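Myo-inositol-1-phosphate synthase-related protein (PDB 3CIN) belongs to the myo-inositol-1-phosphate synthase family, binds nicotinamide-adenine-dinucleotide in a Rossmann-type domain and assembles as a tetramer. Local coordinates at residues L51-E56 with L339-K344; A147-G152 with K166-A171; A305-Y310 with E319-G324; V16-Q21 with V61-V66. One frame throughout, in Å; residues are numbered along the deposited sequence.

Interaction 1: L51-E56 with L339-K344; sequences LPIGFE and LVRLGK
The guanidinium of R341 hands its NH1 to the carbonyl of I53, a bond of 3.0 Å from R341 NH1 to I53 O that is close to straight at 163° and lies in the guanidinium plane. Its other nitrogens are held as well: NE by the carbonyl of V337, NH2 by the carboxylate of D338 in a salt bridge and by the carbonyl of A48. With every nitrogen taken, rotation of the group is fixed. Its two faces are lined by apolar groups. F55 CE1 lies 3.7 Å from R341 CZ, with the ring plane tilted 45° to the guanidinium, while L51 CD1 sits over the opposite face, toward the rim. A bend at chi3 (-70°) turns the charged end to the I53 carbonyl, between L51 and F55, after the methylenes have slid past I53, whose CG2 is 3.8 Å from R341 CG. Further along the helix, I53 CD1 rests on K344 CB, and K344 sends its NZ to D348. Here a buried arginine satisfies the I53 carbonyl of the irregular 51-56 segment and that of A48 just before it, packing the connection between helix 23-36 and strand 58-65 of the Rossmann-type beta-alpha-beta unit onto helix 328-348.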
loop_
_atom_site.group_PDB
_atom_site.type_symbol
_atom_site.label_atom_id
_atom_site.label_comp_id
_atom_site.label_asym_id
_atom_site.label_seq_id
_atom_site.Cartn_x
_atom_site.Cartn_y
_atom_site.Cartn_z
ATOM N N LEU A 51 3.919 9.765 35.596
ATOM C CA LEU A 51 3.176 10.784 36.359
ATOM C C LEU A 51 3.046 10.342 37.805
ATOM O O LEU A 51 3.148 9.153 38.106
ATOM C CB LEU A 51 1.814 11.049 35.721
ATOM C CG LEU A 51 1.879 11.661 34.327
ATOM C CD1 LEU A 51 0.461 11.772 33.735
ATOM C CD2 LEU A 51 2.633 13.024 34.402
ATOM N N PRO A 52 2.830 11.297 38.715
ATOM C CA PRO A 52 2.665 10.976 40.154
ATOM C C PRO A 52 1.411 10.187 40.504
ATOM O O PRO A 52 1.330 9.634 41.598
ATOM C CB PRO A 52 2.554 12.355 40.824
ATOM C CG PRO A 52 2.901 13.373 39.760
ATOM C CD PRO A 52 2.754 12.744 38.433
ATOM N N ILE A 53 0.410 10.203 39.626
ATOM C CA ILE A 53 -0.831 9.508 39.799
ATOM C C ILE A 53 -0.677 8.171 39.079
ATOM O O ILE A 53 -0.320 8.131 37.880
ATOM C CB ILE A 53 -2.047 10.319 39.197
ATOM C CG1 ILE A 53 -2.247 11.672 39.924
ATOM C CG2 ILE A 53 -3.316 9.480 39.257
ATOM C CD1 ILE A 53 -3.172 12.642 39.199
ATOM N N GLY A 54 -0.832 7.085 39.826
ATOM C CA GLY A 54 -0.739 5.757 39.242
ATOM C C GLY A 54 -2.087 5.244 38.773
ATOM O O GLY A 54 -3.119 5.840 39.074
ATOM N N PHE A 55 -2.089 4.114 38.078
ATOM C CA PHE A 55 -3.318 3.645 37.443
ATOM C C PHE A 55 -4.356 3.217 38.493
ATOM O O PHE A 55 -5.550 3.413 38.279
ATOM C CB PHE A 55 -3.046 2.541 36.432
ATOM C CG PHE A 55 -2.000 2.897 35.417
ATOM C CD1 PHE A 55 -2.082 4.052 34.654
ATOM C CD2 PHE A 55 -0.918 2.055 35.218
ATOM C CE1 PHE A 55 -1.103 4.335 33.724
ATOM C CE2 PHE A 55 0.068 2.333 34.295
ATOM C CZ PHE A 55 -0.014 3.481 33.547
ATOM N N GLU A 56 -3.895 2.684 39.614
ATOM C CA GLU A 56 -4.748 2.298 40.733
ATOM C C GLU A 56 -5.455 3.483 41.396
ATOM O O GLU A 56 -6.455 3.291 42.094
ATOM C CB GLU A 56 -3.930 1.555 41.804
ATOM C CG GLU A 56 -2.839 2.418 42.512
ATOM C CD GLU A 56 -1.440 2.489 41.810
ATOM O OE1 GLU A 56 -1.278 2.328 40.548
ATOM O OE2 GLU A 56 -0.475 2.748 42.571
ATOM N N LEU A 339 -4.806 11.831 29.927
ATOM C CA LEU A 339 -5.581 13.083 29.969
ATOM C C LEU A 339 -6.306 13.270 31.291
ATOM O O LEU A 339 -6.354 14.375 31.810
ATOM C CB LEU A 339 -6.577 13.157 28.832
ATOM C CG LEU A 339 -5.955 13.441 27.492
ATOM C CD1 LEU A 339 -6.924 13.047 26.345
ATOM C CD2 LEU A 339 -5.517 14.895 27.372
ATOM N N VAL A 340 -6.861 12.211 31.871
ATOM C CA VAL A 340 -7.460 12.359 33.177
ATOM C C VAL A 340 -6.449 12.724 34.266
ATOM O O VAL A 340 -6.761 13.489 35.180
ATOM C CB VAL A 340 -8.299 11.115 33.611
ATOM C CG1 VAL A 340 -9.458 10.852 32.626
ATOM C CG2 VAL A 340 -7.434 9.877 33.874
ATOM N N ARG A 341 -5.236 12.178 34.199
ATOM C CA ARG A 341 -4.195 12.481 35.209
ATOM C C ARG A 341 -3.646 13.887 34.974
ATOM O O ARG A 341 -3.419 14.646 35.899
ATOM C CB ARG A 341 -3.072 11.459 35.119
ATOM C CG ARG A 341 -3.540 10.020 35.480
ATOM C CD ARG A 341 -2.464 9.042 35.493
ATOM N NE ARG A 341 -1.943 8.730 34.173
ATOM C CZ ARG A 341 -0.825 8.011 33.960
ATOM N NH1 ARG A 341 -0.078 7.530 34.981
ATOM N NH2 ARG A 341 -0.439 7.791 32.720
ATOM N N LEU A 342 -3.422 14.245 33.719
ATOM C CA LEU A 342 -3.026 15.608 33.408
ATOM C C LEU A 342 -4.109 16.623 33.788
ATOM O O LEU A 342 -3.804 17.786 34.126
ATOM C CB LEU A 342 -2.718 15.737 31.922
ATOM C CG LEU A 342 -1.513 14.977 31.373
ATOM C CD1 LEU A 342 -1.510 15.012 29.823
ATOM C CD2 LEU A 342 -0.192 15.494 31.959
ATOM N N GLY A 343 -5.370 16.237 33.701
ATOM C CA GLY A 343 -6.451 17.148 34.116
ATOM C C GLY A 343 -6.379 17.447 35.603
ATOM O O GLY A 343 -6.597 18.573 36.023
ATOM N N LYS A 344 -6.106 16.430 36.405
ATOM C CA LYS A 344 -5.938 16.636 37.864
ATOM C C LYS A 344 -4.723 17.527 38.184
ATOM O O LYS A 344 -4.778 18.364 39.077
ATOM C CB LYS A 344 -5.847 15.284 38.545
ATOM C CG LYS A 344 -5.770 15.309 40.045
ATOM C CD LYS A 344 -7.016 15.945 40.641
ATOM C CE LYS A 344 -7.170 15.692 42.126
ATOM N NZ LYS A 344 -5.915 15.891 42.887
#

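Interaction 2: A147-G152 with K166-A171; sequences AFVPFG and KERLTA
The guanidinium of R168 lies flat on the ring of F151, the planes only 11° apart and the centres 4.0 Å from each other, a stacked cation-pi pair in which F151 CE1 stands over the middle of the guanidinium. At the guanidinium edge are the carbonyls of V149 and P150, and at the edge of the ring is the methyl L169 CD2, 3.6 Å from F151 CZ. The pair closes a helical excursion of the Rossmann-type domain: segment 147-152 leads into helix 154-162, and segment 166-171 runs from it to helix 171-186, so the loops entering and leaving helix 154-162 meet each other.

R168 grips a single oxygen end-on with two nitrogens. The shorter and straighter bond runs from NH1 to V149 O at 2.9 Å; NH2 reaches the same oxygen at a longer distance, and both come from one face of the carbonyl. NH2 also makes a weak bond to P150 O. The side chain leaves the backbone with CG anti to N and then bends at chi2 (61°), which lays the guanidinium along the ring. The stack and the in-plane bonds together restrict both its tilt and its rotation. V149 O has a further donor in Q173 NE2.

Deeper in, the side chain of T170 caps a backbone N at the start of helix 171-186, and its OG1 also bonds E146. Its methyl turns to the other loop, with T170 CG2 3.7 Å from F148 CB. Between the two loops sits a water that accepts from V149 N at 3.0 Å and lies 2.9 Å from R168 O.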
loop_
_atom_site.group_PDB
_atom_site.type_symbol
_atom_site.label_atom_id
_atom_site.label_comp_id
_atom_site.label_asym_id
_atom_site.label_seq_id
_atom_site.Cartn_x
_atom_site.Cartn_y
_atom_site.Cartn_z
ATOM N N ALA A 147 -23.833 17.305 15.112
ATOM C CA ALA A 147 -23.901 18.428 14.159
ATOM C C ALA A 147 -24.004 19.715 15.012
ATOM O O ALA A 147 -25.089 20.078 15.449
ATOM C CB ALA A 147 -25.110 18.287 13.271
ATOM N N PHE A 148 -22.882 20.389 15.259
ATOM C CA PHE A 148 -22.828 21.521 16.197
ATOM C C PHE A 148 -22.547 22.789 15.417
ATOM O O PHE A 148 -22.051 22.744 14.266
ATOM C CB PHE A 148 -21.740 21.321 17.242
ATOM C CG PHE A 148 -20.336 21.386 16.678
ATOM C CD1 PHE A 148 -19.795 20.312 16.027
ATOM C CD2 PHE A 148 -19.586 22.567 16.735
ATOM C CE1 PHE A 148 -18.542 20.390 15.435
ATOM C CE2 PHE A 148 -18.342 22.637 16.161
ATOM C CZ PHE A 148 -17.814 21.575 15.533
ATOM N N VAL A 149 -22.849 23.903 16.060
ATOM C CA VAL A 149 -22.425 25.218 15.605
ATOM C C VAL A 149 -21.923 25.968 16.846
ATOM O O VAL A 149 -22.657 26.093 17.813
ATOM C CB VAL A 149 -23.606 26.001 15.013
ATOM C CG1 VAL A 149 -23.219 27.487 14.760
ATOM C CG2 VAL A 149 -24.140 25.296 13.747
ATOM N N PRO A 150 -20.677 26.420 16.837
ATOM C CA PRO A 150 -20.186 27.134 18.010
ATOM C C PRO A 150 -20.859 28.500 18.215
ATOM O O PRO A 150 -21.520 29.075 17.315
ATOM C CB PRO A 150 -18.678 27.329 17.710
ATOM C CG PRO A 150 -18.629 27.451 16.267
ATOM C CD PRO A 150 -19.698 26.427 15.743
ATOM N N PHE A 151 -20.669 29.013 19.434
ATOM C CA PHE A 151 -21.225 30.298 19.860
ATOM C C PHE A 151 -20.294 31.482 19.631
ATOM O O PHE A 151 -20.714 32.516 19.147
ATOM C CB PHE A 151 -21.684 30.256 21.316
ATOM C CG PHE A 151 -22.859 29.371 21.521
ATOM C CD1 PHE A 151 -24.120 29.820 21.257
ATOM C CD2 PHE A 151 -22.689 28.050 21.823
ATOM C CE1 PHE A 151 -25.203 28.989 21.395
ATOM C CE2 PHE A 151 -23.783 27.241 21.994
ATOM C CZ PHE A 151 -25.028 27.704 21.756
ATOM N N GLY A 152 -19.046 31.367 20.040
ATOM C CA GLY A 152 -18.117 32.469 19.909
ATOM C C GLY A 152 -18.234 33.499 21.023
ATOM O O GLY A 152 -17.220 33.912 21.587
ATOM N N LYS A 166 -33.430 24.178 22.507
ATOM C CA LYS A 166 -32.967 22.837 22.226
ATOM C C LYS A 166 -32.494 22.680 20.794
ATOM O O LYS A 166 -31.480 22.007 20.565
ATOM C CB LYS A 166 -34.071 21.825 22.523
ATOM C CG LYS A 166 -34.393 21.681 23.966
ATOM C CD LYS A 166 -35.567 20.685 24.110
ATOM C CE LYS A 166 -36.381 20.897 25.327
ATOM N NZ LYS A 166 -37.327 19.742 25.544
ATOM N N GLU A 167 -33.167 23.317 19.838
ATOM C CA GLU A 167 -32.762 23.219 18.435
ATOM C C GLU A 167 -31.383 23.817 18.191
ATOM O O GLU A 167 -30.705 23.442 17.221
ATOM C CB GLU A 167 -33.769 23.931 17.514
ATOM N N ARG A 168 -30.953 24.735 19.063
ATOM C CA ARG A 168 -29.636 25.417 18.891
ATOM C C ARG A 168 -28.432 24.645 19.468
ATOM O O ARG A 168 -27.311 24.802 19.013
ATOM C CB ARG A 168 -29.717 26.791 19.577
ATOM C CG ARG A 168 -28.450 27.640 19.523
ATOM C CD ARG A 168 -28.028 27.982 18.122
ATOM N NE ARG A 168 -26.740 28.669 18.007
ATOM C CZ ARG A 168 -25.554 28.072 18.010
ATOM N NH1 ARG A 168 -25.442 26.751 18.161
ATOM N NH2 ARG A 168 -24.463 28.801 17.863
ATOM N N LEU A 169 -28.676 23.852 20.504
ATOM C CA LEU A 169 -27.631 23.281 21.327
ATOM C C LEU A 169 -27.379 21.812 21.019
ATOM O O LEU A 169 -28.278 21.110 20.550
ATOM C CB LEU A 169 -28.035 23.400 22.774
ATOM C CG LEU A 169 -27.841 24.794 23.381
ATOM C CD1 LEU A 169 -28.738 24.971 24.588
ATOM C CD2 LEU A 169 -26.377 25.012 23.752
ATOM N N THR A 170 -26.162 21.365 21.267
ATOM C CA THR A 170 -25.876 19.940 21.299
ATOM C C THR A 170 -25.657 19.485 22.745
ATOM O O THR A 170 -25.427 20.279 23.663
ATOM C CB THR A 170 -24.629 19.594 20.499
ATOM O OG1 THR A 170 -23.465 20.098 21.164
ATOM C CG2 THR A 170 -24.774 20.124 19.055
ATOM N N ALA A 171 -25.647 18.173 22.931
ATOM C CA ALA A 171 -25.467 17.617 24.279
ATOM C C ALA A 171 -24.137 18.032 24.882
ATOM O O ALA A 171 -24.073 18.398 26.044
ATOM C CB ALA A 171 -25.597 16.086 24.264
HETATM O O HOH W 1 -24.772 23.616 18.309
#

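Interaction 3: A305-Y310 with E319-G324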
loop_
_atom_site.group_PDB
_atom_site.type_symbol
_atom_site.label_atom_id
_atom_site.label_comp_id
_atom_site.label_asym_id
_atom_site.label_seq_id
_atom_site.Cartn_x
_atom_site.Cartn_y
_atom_site.Cartn_z
ATOM N N ALA A 305 -6.095 4.868 4.200
ATOM C CA ALA A 305 -5.255 4.934 3.016
ATOM C C ALA A 305 -4.907 6.394 2.816
ATOM O O ALA A 305 -5.755 7.239 2.905
ATOM C CB ALA A 305 -5.929 4.317 1.792
ATOM N N ILE A 306 -3.635 6.714 2.628
ATOM C CA ILE A 306 -3.195 8.112 2.494
ATOM C C ILE A 306 -2.290 8.150 1.259
ATOM O O ILE A 306 -1.462 7.298 1.074
ATOM C CB ILE A 306 -2.409 8.579 3.737
ATOM C CG1 ILE A 306 -3.214 8.652 5.036
ATOM C CG2 ILE A 306 -1.804 9.986 3.597
ATOM C CD1 ILE A 306 -2.390 8.495 6.310
ATOM N N HIS A 307 -2.455 9.178 0.416
ATOM C CA HIS A 307 -1.608 9.376 -0.730
ATOM C C HIS A 307 -1.154 10.798 -0.747
ATOM O O HIS A 307 -1.966 11.726 -0.678
ATOM C CB HIS A 307 -2.390 9.148 -1.997
ATOM C CG HIS A 307 -1.620 9.425 -3.259
ATOM N ND1 HIS A 307 -1.815 10.556 -4.024
ATOM C CD2 HIS A 307 -0.648 8.719 -3.873
ATOM C CE1 HIS A 307 -0.990 10.526 -5.054
ATOM N NE2 HIS A 307 -0.275 9.421 -4.990
ATOM N N ILE A 308 0.160 10.986 -0.869
ATOM C CA ILE A 308 0.738 12.352 -0.883
ATOM C C ILE A 308 1.727 12.370 -2.000
ATOM O O ILE A 308 2.520 11.463 -2.143
ATOM C CB ILE A 308 1.394 12.719 0.483
ATOM C CG1 ILE A 308 0.319 12.805 1.563
ATOM C CG2 ILE A 308 2.094 14.082 0.428
ATOM C CD1 ILE A 308 0.872 12.863 3.021
ATOM N N GLU A 309 1.632 13.383 -2.863
ATOM C CA GLU A 309 2.644 13.591 -3.867
ATOM C C GLU A 309 3.287 14.940 -3.706
ATOM O O GLU A 309 2.650 15.902 -3.294
ATOM C CB GLU A 309 2.167 13.360 -5.285
ATOM C CG GLU A 309 1.016 14.005 -5.695
ATOM C CD GLU A 309 0.704 13.692 -7.166
ATOM O OE1 GLU A 309 1.327 12.755 -7.754
ATOM O OE2 GLU A 309 -0.156 14.411 -7.725
ATOM N N TYR A 310 4.581 14.976 -3.963
ATOM C CA TYR A 310 5.355 16.161 -3.665
ATOM C C TYR A 310 6.493 16.348 -4.626
ATOM O O TYR A 310 6.928 15.419 -5.289
ATOM C CB TYR A 310 5.853 16.120 -2.223
ATOM C CG TYR A 310 6.713 14.918 -1.877
ATOM C CD1 TYR A 310 6.151 13.734 -1.376
ATOM C CD2 TYR A 310 8.105 14.996 -1.995
ATOM C CE1 TYR A 310 6.965 12.679 -1.114
ATOM C CE2 TYR A 310 8.916 13.932 -1.670
ATOM C CZ TYR A 310 8.327 12.789 -1.209
ATOM O OH TYR A 310 9.146 11.714 -0.917
ATOM N N GLU A 319 6.048 10.139 -4.582
ATOM C CA GLU A 319 4.741 9.790 -4.102
ATOM C C GLU A 319 4.888 8.838 -2.921
ATOM O O GLU A 319 5.689 7.889 -3.035
ATOM C CB GLU A 319 4.121 8.950 -5.219
ATOM C CG GLU A 319 2.758 9.145 -5.471
ATOM C CD GLU A 319 2.395 8.585 -6.813
ATOM O OE1 GLU A 319 3.288 8.078 -7.535
ATOM O OE2 GLU A 319 1.208 8.680 -7.147
ATOM N N LEU A 320 4.053 9.016 -1.882
ATOM C CA LEU A 320 3.966 8.107 -0.743
ATOM C C LEU A 320 2.549 7.591 -0.638
ATOM O O LEU A 320 1.655 8.410 -0.724
ATOM C CB LEU A 320 4.328 8.807 0.540
ATOM C CG LEU A 320 5.760 9.264 0.609
ATOM C CD1 LEU A 320 5.929 10.278 1.753
ATOM C CD2 LEU A 320 6.732 7.997 0.744
ATOM N N MET A 321 2.352 6.253 -0.502
ATOM C CA MET A 321 1.003 5.659 -0.242
ATOM C C MET A 321 1.088 4.929 1.123
ATOM O O MET A 321 1.852 3.971 1.211
ATOM C CB MET A 321 0.515 4.716 -1.347
ATOM C CG MET A 321 0.735 5.220 -2.834
ATOM S SD MET A 321 0.258 4.297 -4.323
ATOM C CE MET A 321 0.667 5.495 -5.604
ATOM N N ILE A 322 0.375 5.383 2.157
ATOM C CA ILE A 322 0.365 4.785 3.496
ATOM C C ILE A 322 -0.966 4.027 3.662
ATOM O O ILE A 322 -2.016 4.606 3.422
ATOM C CB ILE A 322 0.434 5.790 4.576
ATOM C CG1 ILE A 322 1.783 6.547 4.523
ATOM C CG2 ILE A 322 0.198 5.196 5.947
ATOM C CD1 ILE A 322 1.766 7.789 3.660
ATOM N N ASN A 323 -0.926 2.769 4.058
ATOM C CA ASN A 323 -2.167 2.049 4.362
ATOM C C ASN A 323 -2.071 1.605 5.807
ATOM O O ASN A 323 -1.001 1.400 6.316
ATOM C CB ASN A 323 -2.325 0.742 3.607
ATOM C CG ASN A 323 -2.640 0.906 2.140
ATOM O OD1 ASN A 323 -3.217 1.902 1.701
ATOM N ND2 ASN A 323 -2.264 -0.093 1.373
ATOM N N GLY A 324 -3.180 1.388 6.467
ATOM C CA GLY A 324 -3.058 0.921 7.862
ATOM C C GLY A 324 -4.320 0.267 8.307
ATOM O O GLY A 324 -5.384 0.492 7.725
#
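H307 and E319 cross obliquely on one face of an antiparallel ladder, the imidazole turned 71° from the carboxylate plane. The oxygen nevertheless lies close to the ring plane: H307 NE2 donates over 2.7 Å and is met by the anti lone pair of E319 OE2. The histidine gets there because its CG is anti to the backbone N (chi1 176°), which carries the ring toward the neighbouring strand. The two come from successive non-hydrogen-bonded pairs, H307–M321 and E309–E319, with I308–L320 between them. E309 and E319 run side by side in the same direction.

On the other face, I306 CB lies 4.1 Å from I322 CB in one of the two conformers of I322, and the ring of Y310 comes obliquely to L320, Y310 CE1 being 3.9 Å from L320 CD1. Here I306, I308 and L320 pack on helix 225-238. Four backbone bonds, two for each of the pairs I306–I322 and I308–L320, hold the hairpin of strands 301-311 and 317-327. Strand 317-327 pairs onward with a strand of a second subunit, continuing the sheet across the interface.

The polar face meets a third subunit, whose R325 forms salt bridges with both E309 and E319. Its positive charge probably offsets the repulsion of two carboxylates 4.1 Å apart (E309 OE1 to E319 OE2), while the bond from H307 would further stabilise E319 as an anion.

Interaction 4: V16-Q21 with V61-V66. With NAD (nicotinamide-adenine-dinucleotide), chain F.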
loop_
_atom_site.group_PDB
_atom_site.type_symbol
_atom_site.label_atom_id
_atom_site.label_comp_id
_atom_site.label_asym_id
_atom_site.label_seq_id
_atom_site.Cartn_x
_atom_site.Cartn_y
_atom_site.Cartn_z
ATOM N N VAL A 16 -13.143 10.256 38.189
ATOM C CA VAL A 16 -13.522 10.482 36.804
ATOM C C VAL A 16 -14.981 10.130 36.569
ATOM O O VAL A 16 -15.446 9.043 36.945
ATOM C CB VAL A 16 -12.668 9.583 35.866
ATOM C CG1 VAL A 16 -13.057 9.811 34.394
ATOM C CG2 VAL A 16 -11.173 9.960 36.125
ATOM N N LEU A 17 -15.664 11.039 35.852
ATOM C CA LEU A 17 -17.057 10.816 35.437
ATOM C C LEU A 17 -17.054 10.717 33.907
ATOM O O LEU A 17 -16.495 11.577 33.265
ATOM C CB LEU A 17 -17.923 11.971 35.879
ATOM C CG LEU A 17 -19.422 11.777 35.633
ATOM C CD1 LEU A 17 -20.258 12.298 36.814
ATOM C CD2 LEU A 17 -19.826 12.405 34.317
ATOM N N ILE A 18 -17.743 9.736 33.358
ATOM C CA ILE A 18 -17.772 9.534 31.903
ATOM C C ILE A 18 -19.116 9.951 31.360
ATOM O O ILE A 18 -20.156 9.530 31.882
ATOM C CB ILE A 18 -17.554 8.005 31.546
ATOM C CG1 ILE A 18 -16.126 7.542 31.931
ATOM C CG2 ILE A 18 -17.864 7.749 30.051
ATOM C CD1 ILE A 18 -15.921 6.031 32.006
ATOM N N LEU A 19 -19.106 10.695 30.264
ATOM C CA LEU A 19 -20.329 11.029 29.515
ATOM C C LEU A 19 -20.257 10.255 28.207
ATOM O O LEU A 19 -19.390 10.518 27.381
ATOM C CB LEU A 19 -20.413 12.529 29.265
ATOM C CG LEU A 19 -20.284 13.422 30.497
ATOM C CD1 LEU A 19 -20.202 14.873 29.992
ATOM C CD2 LEU A 19 -21.392 13.176 31.496
ATOM N N GLY A 20 -21.137 9.267 28.078
ATOM C CA GLY A 20 -21.334 8.479 26.847
ATOM C C GLY A 20 -20.618 7.162 26.979
ATOM O O GLY A 20 -19.397 7.090 26.675
ATOM N N GLN A 21 -21.332 6.131 27.401
ATOM C CA GLN A 21 -20.708 4.814 27.710
ATOM C C GLN A 21 -20.726 3.857 26.511
ATOM O O GLN A 21 -21.462 2.879 26.479
ATOM C CB GLN A 21 -21.344 4.157 28.948
ATOM C CG GLN A 21 -20.506 2.988 29.481
ATOM C CD GLN A 21 -19.142 3.412 29.950
ATOM O OE1 GLN A 21 -19.005 4.386 30.668
ATOM N NE2 GLN A 21 -18.099 2.701 29.495
ATOM N N VAL A 61 -16.177 7.268 39.026
ATOM C CA VAL A 61 -17.317 7.542 39.924
ATOM C C VAL A 61 -18.693 7.634 39.253
ATOM O O VAL A 61 -19.719 7.711 39.922
ATOM C CB VAL A 61 -17.055 8.807 40.782
ATOM C CG1 VAL A 61 -15.769 8.598 41.561
ATOM C CG2 VAL A 61 -16.989 10.070 39.893
ATOM N N GLY A 62 -18.744 7.631 37.936
ATOM C CA GLY A 62 -20.025 7.760 37.287
ATOM C C GLY A 62 -19.936 7.602 35.802
ATOM O O GLY A 62 -18.872 7.785 35.225
ATOM N N SER A 63 -21.078 7.224 35.218
ATOM C CA SER A 63 -21.203 7.047 33.799
ATOM C C SER A 63 -22.612 7.420 33.382
ATOM O O SER A 63 -23.569 6.963 33.969
ATOM C CB SER A 63 -20.905 5.596 33.432
ATOM O OG SER A 63 -20.990 5.364 32.053
ATOM N N TYR A 64 -22.721 8.272 32.376
ATOM C CA TYR A 64 -24.010 8.733 31.841
ATOM C C TYR A 64 -24.217 8.313 30.395
ATOM O O TYR A 64 -23.280 8.286 29.591
ATOM C CB TYR A 64 -24.089 10.261 31.912
ATOM C CG TYR A 64 -24.400 10.750 33.311
ATOM C CD1 TYR A 64 -23.456 10.639 34.315
ATOM C CD2 TYR A 64 -25.632 11.325 33.632
ATOM C CE1 TYR A 64 -23.729 11.037 35.607
ATOM C CE2 TYR A 64 -25.905 11.728 34.921
ATOM C CZ TYR A 64 -24.958 11.572 35.910
ATOM O OH TYR A 64 -25.229 11.980 37.194
ATOM N N ASP A 65 -25.462 8.007 30.068
ATOM C CA ASP A 65 -25.840 7.711 28.696
ATOM C C ASP A 65 -27.285 8.185 28.462
ATOM O O ASP A 65 -27.932 8.720 29.373
ATOM C CB ASP A 65 -25.661 6.200 28.395
ATOM C CG ASP A 65 -25.204 5.931 26.983
ATOM O OD1 ASP A 65 -26.047 6.051 26.065
ATOM O OD2 ASP A 65 -23.996 5.615 26.785
ATOM N N VAL A 66 -27.746 8.004 27.231
ATOM C CA VAL A 66 -29.110 8.278 26.873
ATOM C C VAL A 66 -29.766 7.049 26.295
ATOM O O VAL A 66 -30.940 7.078 26.037
ATOM C CB VAL A 66 -29.227 9.476 25.910
ATOM C CG1 VAL A 66 -28.790 10.755 26.626
ATOM C CG2 VAL A 66 -28.436 9.236 24.698
HETATM P PA NAD F . -20.016 5.011 20.415
HETATM O O1A NAD F . -19.575 3.579 20.564
HETATM O O2A NAD F . -21.263 5.129 19.594
HETATM O O5B NAD F . -20.357 5.498 21.867
HETATM C C5B NAD F . -21.056 6.723 22.079
HETATM C C4B NAD F . -21.875 6.559 23.347
HETATM O O4B NAD F . -22.400 7.823 23.720
HETATM C C3B NAD F . -23.058 5.605 23.230
HETATM O O3B NAD F . -23.145 4.753 24.360
HETATM C C2B NAD F . -24.262 6.536 23.173
HETATM O O2B NAD F . -25.456 5.893 23.529
HETATM C C1B NAD F . -23.791 7.643 24.089
HETATM N N9A NAD F . -24.467 8.932 23.920
HETATM C C8A NAD F . -24.829 9.480 22.693
HETATM N N7A NAD F . -25.302 10.746 22.955
HETATM C C5A NAD F . -25.243 10.949 24.312
HETATM C C6A NAD F . -25.674 11.998 25.128
HETATM N N6A NAD F . -26.200 13.159 24.626
HETATM N N1A NAD F . -25.419 11.889 26.481
HETATM C C2A NAD F . -24.836 10.746 26.997
HETATM N N3A NAD F . -24.480 9.668 26.214
HETATM C C4A NAD F . -24.701 9.798 24.890
HETATM O O3 NAD F . -18.852 5.903 19.841
HETATM P PN NAD F . -17.321 5.770 20.196
HETATM O O1N NAD F . -16.654 5.041 19.078
HETATM O O2N NAD F . -17.141 5.395 21.628
HETATM O O5D NAD F . -16.844 7.279 20.013
HETATM C C5D NAD F . -17.172 8.249 20.981
HETATM C C4D NAD F . -16.846 9.655 20.491
HETATM O O4D NAD F . -15.453 9.777 20.394
HETATM C C3D NAD F . -17.436 10.047 19.146
HETATM O O3D NAD F . -17.826 11.444 19.169
HETATM C C2D NAD F . -16.228 9.912 18.232
HETATM O O2D NAD F . -16.310 10.784 17.101
HETATM C C1D NAD F . -15.135 10.379 19.167
HETATM N N1N NAD F . -13.803 9.951 18.743
HETATM C C2N NAD F . -13.526 8.649 18.633
HETATM C C3N NAD F . -12.193 8.343 18.248
HETATM C C7N NAD F . -11.775 6.949 18.363
HETATM O O7N NAD F . -12.748 6.058 18.721
HETATM N N7N NAD F . -10.498 6.608 18.129
HETATM C C4N NAD F . -11.250 9.316 17.982
HETATM C C5N NAD F . -11.573 10.638 18.091
HETATM C C6N NAD F . -12.880 10.936 18.501
#
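The Y64 side chain packs against L17 and L19 of the adjacent strand: its CB is 4.0 Å from L19 CD2, L19 running alongside it in the same direction. Its hydroxyl bonds E130, and W131 meets the ring edge-to-face, so helix 120-134 packs on this side of the sheet. The strands run parallel, 7° apart, and the backbone alternates between them, V61 and Y64 donating to V16 and I18, I18 and G20 donating to G62 and Y64. On the opposite face, S63 OG donates to Q21 OE1 over 2.6 Å, a reach made possible by the bend of the glutamine at chi2 (63°). D65, at the end of its strand, divides its carboxylate. Its OD2 receives Q21 N at 2.8 Å and the NAD hydroxyl O3B at 2.7 Å, while its OD1 takes NAD O2B at 2.6 Å as well as V66 N. The amides of Q21 and V66 thus probably position the carboxylate, and V66 lies against the adenine. An acidic residue ending the second strand and gripping both hydroxyls of the adenine-side ribose, with the glycine turn of G20 after the first, is the dinucleotide-binding signature of the Rossmann beta-alpha-beta unit.

Overall arrangement
Interactions 1 and 4 are buried and touch each other, V340 packing on V16: both involve the unit of strand 14-19, helix 23-36 and strand 58-65, the former through its connecting loop, the latter through its two strands and the NAD site. Interaction 2, only partly buried and about 21 Å from interaction 4 centre to centre, joins loops through a stacked arginine and water rather than a ladder. Interaction 3 is again a ladder, antiparallel where interaction 4 is parallel, and lies about 38 Å from it between centres; it sits at subunit interfaces, to which its burial is probably owed in part, and its charges are balanced across them.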